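Local atomic coordinates of putative HAD family hydrolase (Streptomyces avermitilis, PDB entry 3MMZ), a protein that is probably the HAD-type phosphatase domain of a longer protein whose other part is thought to couple N-acylneuraminate to CTP, and binds calcium. Residues D[12-17]-D[103-108]. Residues are numbered along the deposited sequence; the frame is centred on the assembly and turned at random.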
loop_
_atom_site.group_PDB
_atom_site.type_symbol
_atom_site.label_atom_id
_atom_site.label_comp_id
_atom_site.label_asym_id
_atom_site.label_seq_id
_atom_site.Cartn_x
_atom_site.Cartn_y
_atom_site.Cartn_z
ATOM N N ILE D 12 5.700 27.749 21.096
ATOM C CA ILE D 12 4.568 28.370 20.421
ATOM C C ILE D 12 3.488 28.887 21.363
ATOM O O ILE D 12 3.277 28.334 22.441
ATOM C CB ILE D 12 3.913 27.398 19.393
ATOM C CG1 ILE D 12 3.409 26.126 20.086
ATOM C CG2 ILE D 12 4.897 27.052 18.246
ATOM C CD1 ILE D 12 2.423 25.310 19.247
ATOM N N ASP D 13 2.792 29.930 20.919
ATOM C CA ASP D 13 1.634 30.466 21.640
ATOM C C ASP D 13 0.330 30.317 20.865
ATOM O O ASP D 13 -0.756 30.464 21.435
ATOM C CB ASP D 13 1.859 31.936 22.000
ATOM C CG ASP D 13 3.101 32.146 22.832
ATOM O OD1 ASP D 13 3.371 31.330 23.739
ATOM O OD2 ASP D 13 3.821 33.126 22.570
ATOM N N ALA D 14 0.434 30.013 19.569
ATOM C CA ALA D 14 -0.733 29.936 18.694
ATOM C C ALA D 14 -0.621 28.799 17.680
ATOM O O ALA D 14 0.480 28.477 17.237
ATOM C CB ALA D 14 -0.913 31.244 17.955
ATOM N N VAL D 15 -1.760 28.223 17.306
ATOM C CA VAL D 15 -1.823 27.215 16.235
ATOM C C VAL D 15 -2.872 27.649 15.211
ATOM O O VAL D 15 -4.074 27.721 15.518
ATOM C CB VAL D 15 -2.157 25.790 16.771
ATOM C CG1 VAL D 15 -2.384 24.805 15.626
ATOM C CG2 VAL D 15 -1.041 25.274 17.675
ATOM N N VAL D 16 -2.410 27.939 13.997
ATOM C CA VAL D 16 -3.288 28.384 12.929
ATOM C C VAL D 16 -3.356 27.306 11.853
ATOM O O VAL D 16 -2.320 26.825 11.388
ATOM C CB VAL D 16 -2.830 29.737 12.332
ATOM C CG1 VAL D 16 -3.820 30.212 11.265
ATOM C CG2 VAL D 16 -2.705 30.798 13.438
ATOM N N LEU D 17 -4.571 26.928 11.476
ATOM C CA LEU D 17 -4.773 25.808 10.549
ATOM C C LEU D 17 -5.434 26.233 9.240
ATOM O O LEU D 17 -6.474 26.886 9.236
ATOM C CB LEU D 17 -5.623 24.708 11.215
ATOM C CG LEU D 17 -5.180 24.193 12.588
ATOM C CD1 LEU D 17 -6.271 23.317 13.199
ATOM C CD2 LEU D 17 -3.872 23.421 12.517
ATOM N N GLU D 103 6.881 34.703 15.326
ATOM C CA GLU D 103 7.922 33.704 15.563
ATOM C C GLU D 103 7.455 32.553 16.472
ATOM O O GLU D 103 8.089 31.490 16.515
ATOM C CB GLU D 103 9.209 34.352 16.100
ATOM C CG GLU D 103 9.022 35.321 17.264
ATOM C CD GLU D 103 8.956 36.792 16.837
ATOM O OE1 GLU D 103 8.341 37.121 15.792
ATOM O OE2 GLU D 103 9.523 37.627 17.574
ATOM N N ARG D 104 6.343 32.767 17.177
ATOM C CA ARG D 104 5.798 31.766 18.099
ATOM C C ARG D 104 4.439 31.260 17.614
ATOM O O ARG D 104 3.623 30.776 18.393
ATOM C CB ARG D 104 5.743 32.319 19.537
ATOM C CG ARG D 104 7.130 32.652 20.120
ATOM C CD ARG D 104 7.074 33.186 21.554
ATOM N NE ARG D 104 6.275 32.322 22.420
ATOM C CZ ARG D 104 6.726 31.242 23.049
ATOM N NH1 ARG D 104 7.994 30.870 22.937
ATOM N NH2 ARG D 104 5.894 30.524 23.791
ATOM N N VAL D 105 4.217 31.369 16.305
ATOM C CA VAL D 105 3.014 30.849 15.680
ATOM C C VAL D 105 3.350 29.591 14.874
ATOM O O VAL D 105 4.333 29.550 14.109
ATOM C CB VAL D 105 2.316 31.911 14.791
ATOM C CG1 VAL D 105 1.111 31.317 14.052
ATOM C CG2 VAL D 105 1.863 33.104 15.647
ATOM N N LEU D 106 2.535 28.566 15.073
ATOM C CA LEU D 106 2.604 27.358 14.260
ATOM C C LEU D 106 1.484 27.423 13.229
ATOM O O LEU D 106 0.306 27.534 13.578
ATOM C CB LEU D 106 2.477 26.119 15.151
ATOM C CG LEU D 106 2.796 24.754 14.528
ATOM C CD1 LEU D 106 3.127 23.757 15.629
ATOM C CD2 LEU D 106 1.605 24.271 13.714
ATOM N N TYR D 107 1.849 27.383 11.951
ATOM C CA TYR D 107 0.857 27.401 10.888
ATOM C C TYR D 107 0.952 26.117 10.079
ATOM O O TYR D 107 2.035 25.760 9.639
ATOM C CB TYR D 107 1.059 28.600 9.951
ATOM C CG TYR D 107 0.085 28.608 8.779
ATOM C CD1 TYR D 107 -1.182 29.177 8.907
ATOM C CD2 TYR D 107 0.429 28.045 7.551
ATOM C CE1 TYR D 107 -2.087 29.191 7.836
ATOM C CE2 TYR D 107 -0.467 28.052 6.468
ATOM C CZ TYR D 107 -1.722 28.631 6.624
ATOM O OH TYR D 107 -2.617 28.649 5.581
ATOM N N VAL D 108 -0.179 25.455 9.863
ATOM C CA VAL D 108 -0.213 24.195 9.101
ATOM C C VAL D 108 -0.875 24.400 7.753
ATOM O O VAL D 108 -1.999 24.907 7.686
ATOM C CB VAL D 108 -1.009 23.089 9.844
ATOM C CG1 VAL D 108 -0.695 21.704 9.259
ATOM C CG2 VAL D 108 -0.691 23.112 11.312
#
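The carbonyl oxygen of R104 receives two backbone N-H groups from the start of the neighbouring strand, D13 just before it and A14 its first residue: D13 N makes the strong bond, 2.8 Å to R104 O and lying in the carbonyl plane, while A14 N adds a weak, longer one. The side chains of D13 and R104 meet at the same corner. R104 turns side-on to D13, NE reaching OD2 and NH2 reaching OD1, each 2.6 Å long and nearly straight. Both carboxylate oxygens lie close to the guanidinium plane, yet the carboxylate is turned 45° against it and is met from above its own plane. A bend at chi3 (51°) swings the guanidinium back to D13, and its NH1 is held by E10 O. A lysine in its place would probably lose this two-pronged grip and leave one D13 oxygen without its mate.

Beyond the corner, 14-17 and 105-108 run parallel as central strands of the Rossmann-like HAD sheet, leading to the calcium ligands D18 and N110. V16 illustrates parallel pairing, bonding L106 O and V108 N, which flank its partner Y107; L106 N bonds A14 O. On one face V16 CG1 lies 3.7 Å from Y107 CD1, under helix 87-98, with Y107 OH hydrogen-bonded to D114 OD1; on the other, L17 and V108 pack beside helix 150-159. Paired charges thus serve the partly exposed start, backbone bonds between aliphatic layers the buried remainder.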